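Local coordinates for protein acetylene hydratase (Pelobacter acetylenicus, PDB 2E7Z) that hydrates acetylene to acetaldehyde using a tungsten-bis(molybdopterin guanine dinucleotide) cofactor and a [4Fe-4S] cluster, at residues Y61-W75 and M443-P455. Sequence-based numbering, arbitrary orientation. Where two conformers were deposited one is given.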
loop_
_atom_site.group_PDB
_atom_site.type_symbol
_atom_site.label_atom_id
_atom_site.label_comp_id
_atom_site.label_asym_id
_atom_site.label_seq_id
_atom_site.Cartn_x
_atom_site.Cartn_y
_atom_site.Cartn_z
ATOM N N TYR A 61 -3.488 -27.196 4.538
ATOM C CA TYR A 61 -2.363 -28.077 4.846
ATOM C C TYR A 61 -1.185 -27.712 3.959
ATOM O O TYR A 61 -1.383 -27.305 2.803
ATOM C CB TYR A 61 -2.726 -29.567 4.633
ATOM C CG TYR A 61 -3.871 -30.012 5.507
ATOM C CD1 TYR A 61 -5.177 -29.839 5.094
ATOM C CD2 TYR A 61 -3.643 -30.575 6.769
ATOM C CE1 TYR A 61 -6.252 -30.207 5.910
ATOM C CE2 TYR A 61 -4.709 -30.968 7.588
ATOM C CZ TYR A 61 -5.993 -30.769 7.146
ATOM O OH TYR A 61 -7.047 -31.149 7.943
ATOM N N PRO A 62 0.029 -27.873 4.482
ATOM C CA PRO A 62 1.191 -27.635 3.625
ATOM C C PRO A 62 1.177 -28.516 2.373
ATOM O O PRO A 62 0.860 -29.716 2.444
ATOM C CB PRO A 62 2.365 -28.008 4.521
ATOM C CG PRO A 62 1.881 -27.740 5.913
ATOM C CD PRO A 62 0.437 -28.194 5.870
ATOM N N LEU A 63 1.513 -27.898 1.244
ATOM C CA LEU A 63 1.640 -28.631 -0.023
ATOM C C LEU A 63 3.047 -28.511 -0.562
ATOM O O LEU A 63 3.617 -27.429 -0.575
ATOM C CB LEU A 63 0.658 -28.102 -1.066
ATOM C CG LEU A 63 -0.825 -28.170 -0.746
ATOM C CD1 LEU A 63 -1.597 -27.342 -1.724
ATOM C CD2 LEU A 63 -1.278 -29.647 -0.807
ATOM N N LYS A 64 3.620 -29.617 -0.994
ATOM C CA LYS A 64 4.899 -29.644 -1.661
ATOM C C LYS A 64 4.698 -29.876 -3.149
ATOM O O LYS A 64 3.919 -30.747 -3.570
ATOM C CB LYS A 64 5.742 -30.782 -1.084
ATOM C CG LYS A 64 7.063 -30.969 -1.777
ATOM C CD LYS A 64 7.920 -32.033 -1.138
ATOM C CE LYS A 64 9.220 -32.156 -1.894
ATOM N NZ LYS A 64 10.114 -33.156 -1.272
ATOM N N ASN A 65 5.382 -29.109 -3.969
ATOM C CA ASN A 65 5.329 -29.362 -5.387
ATOM C C ASN A 65 6.213 -30.551 -5.707
ATOM O O ASN A 65 7.408 -30.566 -5.384
ATOM C CB ASN A 65 5.782 -28.124 -6.159
ATOM C CG ASN A 65 5.457 -28.239 -7.601
ATOM O OD1 ASN A 65 6.044 -29.065 -8.310
ATOM N ND2 ASN A 65 4.471 -27.464 -8.053
ATOM N N VAL A 66 5.598 -31.569 -6.307
ATOM C CA VAL A 66 6.315 -32.782 -6.679
ATOM C C VAL A 66 6.359 -32.952 -8.187
ATOM O O VAL A 66 6.505 -34.066 -8.692
ATOM C CB VAL A 66 5.727 -34.040 -5.943
ATOM C CG1 VAL A 66 6.027 -33.918 -4.435
ATOM C CG2 VAL A 66 4.233 -34.198 -6.226
ATOM N N GLY A 67 6.187 -31.851 -8.903
ATOM C CA GLY A 67 6.366 -31.845 -10.356
ATOM C C GLY A 67 7.843 -31.759 -10.702
ATOM O O GLY A 67 8.717 -31.706 -9.816
ATOM N N SER A 68 8.124 -31.725 -12.002
ATOM C CA SER A 68 9.495 -31.675 -12.478
ATOM C C SER A 68 9.843 -30.295 -13.055
ATOM O O SER A 68 10.970 -30.076 -13.509
ATOM C CB SER A 68 9.744 -32.746 -13.539
ATOM O OG SER A 68 8.830 -32.584 -14.592
ATOM N N LYS A 69 8.879 -29.376 -13.072
ATOM C CA LYS A 69 9.140 -28.008 -13.547
ATOM C C LYS A 69 8.363 -27.016 -12.689
ATOM O O LYS A 69 7.204 -27.254 -12.354
ATOM C CB LYS A 69 8.775 -27.859 -15.032
ATOM C CG LYS A 69 9.249 -26.517 -15.649
ATOM C CD LYS A 69 8.915 -26.447 -17.121
ATOM C CE LYS A 69 9.326 -25.107 -17.724
ATOM N NZ LYS A 69 9.084 -25.121 -19.202
ATOM N N ARG A 70 8.978 -25.880 -12.348
ATOM C CA ARG A 70 8.258 -24.885 -11.581
ATOM C C ARG A 70 7.032 -24.435 -12.371
ATOM O O ARG A 70 7.131 -24.203 -13.578
ATOM C CB ARG A 70 9.169 -23.691 -11.271
ATOM C CG ARG A 70 8.471 -22.661 -10.427
ATOM C CD ARG A 70 9.408 -21.550 -9.961
ATOM N NE ARG A 70 10.609 -22.071 -9.307
ATOM C CZ ARG A 70 10.647 -22.585 -8.079
ATOM N NH1 ARG A 70 9.541 -22.678 -7.349
ATOM N NH2 ARG A 70 11.831 -22.967 -7.553
ATOM N N GLY A 71 5.906 -24.302 -11.673
ATOM C CA GLY A 71 4.599 -24.002 -12.304
ATOM C C GLY A 71 3.751 -25.192 -12.691
ATOM O O GLY A 71 2.588 -25.012 -12.984
ATOM N N GLU A 72 4.339 -26.376 -12.665
ATOM C CA GLU A 72 3.540 -27.598 -12.905
ATOM C C GLU A 72 2.658 -27.880 -11.698
ATOM O O GLU A 72 3.154 -27.888 -10.561
ATOM C CB GLU A 72 4.458 -28.783 -13.155
ATOM C CG GLU A 72 3.715 -30.103 -13.390
ATOM C CD GLU A 72 4.667 -31.285 -13.490
ATOM O OE1 GLU A 72 5.889 -31.073 -13.681
ATOM O OE2 GLU A 72 4.188 -32.430 -13.377
ATOM N N GLN A 73 1.367 -28.112 -11.935
ATOM C CA GLN A 73 0.437 -28.264 -10.824
ATOM C C GLN A 73 0.378 -29.717 -10.353
ATOM O O GLN A 73 -0.591 -30.450 -10.626
ATOM C CB GLN A 73 -0.945 -27.725 -11.208
ATOM C CG GLN A 73 -0.871 -26.231 -11.579
ATOM C CD GLN A 73 -0.253 -25.386 -10.467
ATOM O OE1 GLN A 73 -0.836 -25.265 -9.388
ATOM N NE2 GLN A 73 0.940 -24.820 -10.712
ATOM N N ARG A 74 1.457 -30.141 -9.701
ATOM C CA ARG A 74 1.525 -31.498 -9.164
ATOM C C ARG A 74 1.921 -31.348 -7.709
ATOM O O ARG A 74 3.074 -31.029 -7.402
ATOM C CB ARG A 74 2.554 -32.341 -9.905
ATOM C CG ARG A 74 2.220 -33.830 -9.851
ATOM C CD ARG A 74 3.266 -34.596 -10.610
ATOM N NE ARG A 74 2.997 -36.025 -10.466
ATOM C CZ ARG A 74 3.662 -36.864 -9.670
ATOM N NH1 ARG A 74 4.690 -36.446 -8.938
ATOM N NH2 ARG A 74 3.307 -38.149 -9.620
ATOM N N TRP A 75 0.938 -31.511 -6.836
ATOM C CA TRP A 75 1.065 -31.147 -5.423
ATOM C C TRP A 75 0.816 -32.364 -4.536
ATOM O O TRP A 75 -0.052 -33.203 -4.864
ATOM C CB TRP A 75 0.030 -30.068 -5.102
ATOM C CG TRP A 75 0.247 -28.780 -5.834
ATOM C CD1 TRP A 75 -0.418 -28.320 -6.922
ATOM C CD2 TRP A 75 1.244 -27.792 -5.526
ATOM N NE1 TRP A 75 0.087 -27.089 -7.309
ATOM C CE2 TRP A 75 1.114 -26.742 -6.470
ATOM C CE3 TRP A 75 2.230 -27.687 -4.538
ATOM C CZ2 TRP A 75 1.932 -25.579 -6.436
ATOM C CZ3 TRP A 75 3.054 -26.528 -4.519
ATOM C CH2 TRP A 75 2.890 -25.523 -5.463
ATOM N N MET A 443 -4.511 -21.267 -3.519
ATOM C CA MET A 443 -3.561 -21.565 -4.574
ATOM C C MET A 443 -3.572 -20.403 -5.586
ATOM O O MET A 443 -4.074 -20.511 -6.696
ATOM C CB MET A 443 -3.886 -22.931 -5.202
ATOM C CG MET A 443 -2.870 -23.456 -6.202
ATOM S SD MET A 443 -1.137 -23.618 -5.611
ATOM C CE MET A 443 -1.228 -25.043 -4.533
ATOM N N THR A 444 -3.005 -19.282 -5.170
ATOM C CA THR A 444 -2.944 -18.089 -5.986
ATOM C C THR A 444 -1.988 -18.299 -7.164
ATOM O O THR A 444 -1.234 -19.267 -7.202
ATOM C CB THR A 444 -2.431 -16.899 -5.165
ATOM O OG1 THR A 444 -1.063 -17.162 -4.852
ATOM C CG2 THR A 444 -3.251 -16.724 -3.908
ATOM N N PRO A 445 -2.018 -17.387 -8.148
ATOM C CA PRO A 445 -1.071 -17.490 -9.231
ATOM C C PRO A 445 0.384 -17.546 -8.748
ATOM O O PRO A 445 1.187 -18.259 -9.310
ATOM C CB PRO A 445 -1.378 -16.251 -10.080
ATOM C CG PRO A 445 -2.906 -16.040 -9.861
ATOM C CD PRO A 445 -3.062 -16.360 -8.393
ATOM N N THR A 446 0.704 -16.801 -7.687
ATOM C CA THR A 446 2.039 -16.880 -7.085
ATOM C C THR A 446 2.281 -18.240 -6.416
ATOM O O THR A 446 3.327 -18.842 -6.595
ATOM C CB THR A 446 2.215 -15.741 -6.066
ATOM O OG1 THR A 446 2.043 -14.516 -6.762
ATOM C CG2 THR A 446 3.603 -15.788 -5.492
ATOM N N ALA A 447 1.298 -18.737 -5.664
ATOM C CA ALA A 447 1.440 -20.035 -5.004
ATOM C C ALA A 447 1.650 -21.151 -6.043
ATOM O O ALA A 447 2.374 -22.117 -5.807
ATOM C CB ALA A 447 0.212 -20.326 -4.151
ATOM N N GLN A 448 1.065 -20.954 -7.221
ATOM C CA GLN A 448 1.185 -21.957 -8.283
ATOM C C GLN A 448 2.612 -22.160 -8.750
ATOM O O GLN A 448 2.984 -23.179 -9.325
ATOM C CB GLN A 448 0.340 -21.527 -9.450
ATOM C CG GLN A 448 -1.140 -21.809 -9.137
ATOM C CD GLN A 448 -2.083 -21.310 -10.211
ATOM O OE1 GLN A 448 -1.753 -21.342 -11.403
ATOM N NE2 GLN A 448 -3.270 -20.851 -9.795
ATOM N N LEU A 449 3.431 -21.138 -8.477
ATOM C CA LEU A 449 4.858 -21.093 -8.837
ATOM C C LEU A 449 5.770 -21.506 -7.696
ATOM O O LEU A 449 7.001 -21.439 -7.817
ATOM C CB LEU A 449 5.216 -19.686 -9.356
ATOM C CG LEU A 449 4.627 -19.371 -10.742
ATOM C CD1 LEU A 449 4.418 -17.877 -10.988
ATOM C CD2 LEU A 449 5.457 -19.992 -11.850
ATOM N N ALA A 450 5.185 -21.972 -6.590
ATOM C CA ALA A 450 5.968 -22.267 -5.412
ATOM C C ALA A 450 6.500 -23.694 -5.371
ATOM O O ALA A 450 5.959 -24.573 -6.039
ATOM C CB ALA A 450 5.180 -21.950 -4.162
ATOM N N ASP A 451 7.546 -23.902 -4.562
ATOM C CA ASP A 451 7.957 -25.260 -4.152
ATOM C C ASP A 451 7.086 -25.755 -3.000
ATOM O O ASP A 451 6.810 -26.958 -2.874
ATOM C CB ASP A 451 9.418 -25.271 -3.740
ATOM C CG ASP A 451 10.314 -24.955 -4.906
ATOM O OD1 ASP A 451 10.562 -25.851 -5.749
ATOM O OD2 ASP A 451 10.773 -23.813 -5.003
ATOM N N TYR A 452 6.665 -24.832 -2.140
ATOM C CA TYR A 452 5.858 -25.135 -0.952
ATOM C C TYR A 452 4.813 -24.072 -0.770
ATOM O O TYR A 452 5.152 -22.856 -0.827
ATOM C CB TYR A 452 6.715 -25.192 0.343
ATOM C CG TYR A 452 7.830 -26.207 0.266
ATOM C CD1 TYR A 452 9.071 -25.861 -0.269
ATOM C CD2 TYR A 452 7.617 -27.531 0.682
ATOM C CE1 TYR A 452 10.094 -26.770 -0.391
ATOM C CE2 TYR A 452 8.615 -28.489 0.542
ATOM C CZ TYR A 452 9.842 -28.096 -0.006
ATOM O OH TYR A 452 10.839 -29.032 -0.154
ATOM N N VAL A 453 3.573 -24.515 -0.542
ATOM C CA VAL A 453 2.496 -23.599 -0.218
ATOM C C VAL A 453 2.106 -23.902 1.214
ATOM O O VAL A 453 1.827 -25.059 1.559
ATOM C CB VAL A 453 1.321 -23.749 -1.180
ATOM C CG1 VAL A 453 0.168 -22.776 -0.809
ATOM C CG2 VAL A 453 1.784 -23.490 -2.619
ATOM N N LEU A 454 2.148 -22.880 2.060
ATOM C CA LEU A 454 1.928 -23.050 3.495
ATOM C C LEU A 454 0.656 -22.359 3.894
ATOM O O LEU A 454 0.427 -21.242 3.507
ATOM C CB LEU A 454 3.105 -22.520 4.311
ATOM C CG LEU A 454 4.437 -23.179 3.973
ATOM C CD1 LEU A 454 5.508 -22.497 4.806
ATOM C CD2 LEU A 454 4.402 -24.658 4.296
ATOM N N PRO A 455 -0.229 -23.064 4.626
ATOM C CA PRO A 455 -1.522 -22.480 4.961
ATOM C C PRO A 455 -1.538 -21.455 6.074
ATOM O O PRO A 455 -1.156 -21.743 7.214
ATOM C CB PRO A 455 -2.338 -23.703 5.392
ATOM C CG PRO A 455 -1.319 -24.618 6.007
ATOM C CD PRO A 455 -0.084 -24.448 5.128
HETATM O O HOH W 1 8.959 -28.890 -3.738
HETATM O O HOH W 2 5.375 -24.485 -8.881
#
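R70 sends CG anti to its own N (chi1 -178°) and bends at chi3 (-52°), bringing its guanidinium to L449 and D451. R70 NH1 and NH2 both grip D451 OD2 at 2.9 Å in a salt bridge. NH2 meets the syn lone pair and NH1 comes from above the carboxylate, the two planes standing 87° apart; R70 NH1 also donates to L449 O (2.9 Å). OD2 further accepts from V436 N, and NH2 reaches Q433 O. Losing the guanidinium to an alanine here would probably leave the D451 carboxylate with V436 N but without this countercharge, and L449 O without this donor. Strand 63-65 runs antiparallel to 452-455, with L63 and V453 as a hydrogen-bonded pair (N to O 2.9 Å both ways) and N65 N reaching D451 O. On the L63-V453 face, V453 CG2 touches W75 CH2 at 3.7 Å; in one of two M443 conformers, CE lies over the W75 five-membered ring. W75 NE1 donates to Q73 OE1, and Q73 NE2 to both G71 O and Q448 O (3.0 Å). Strands 63-65 and 75-77 thus form the antiparallel edge of the mixed sheet beside 452-455; ion pair and amide bonds imply a polar clamp on 448-451 beside an apolar patch.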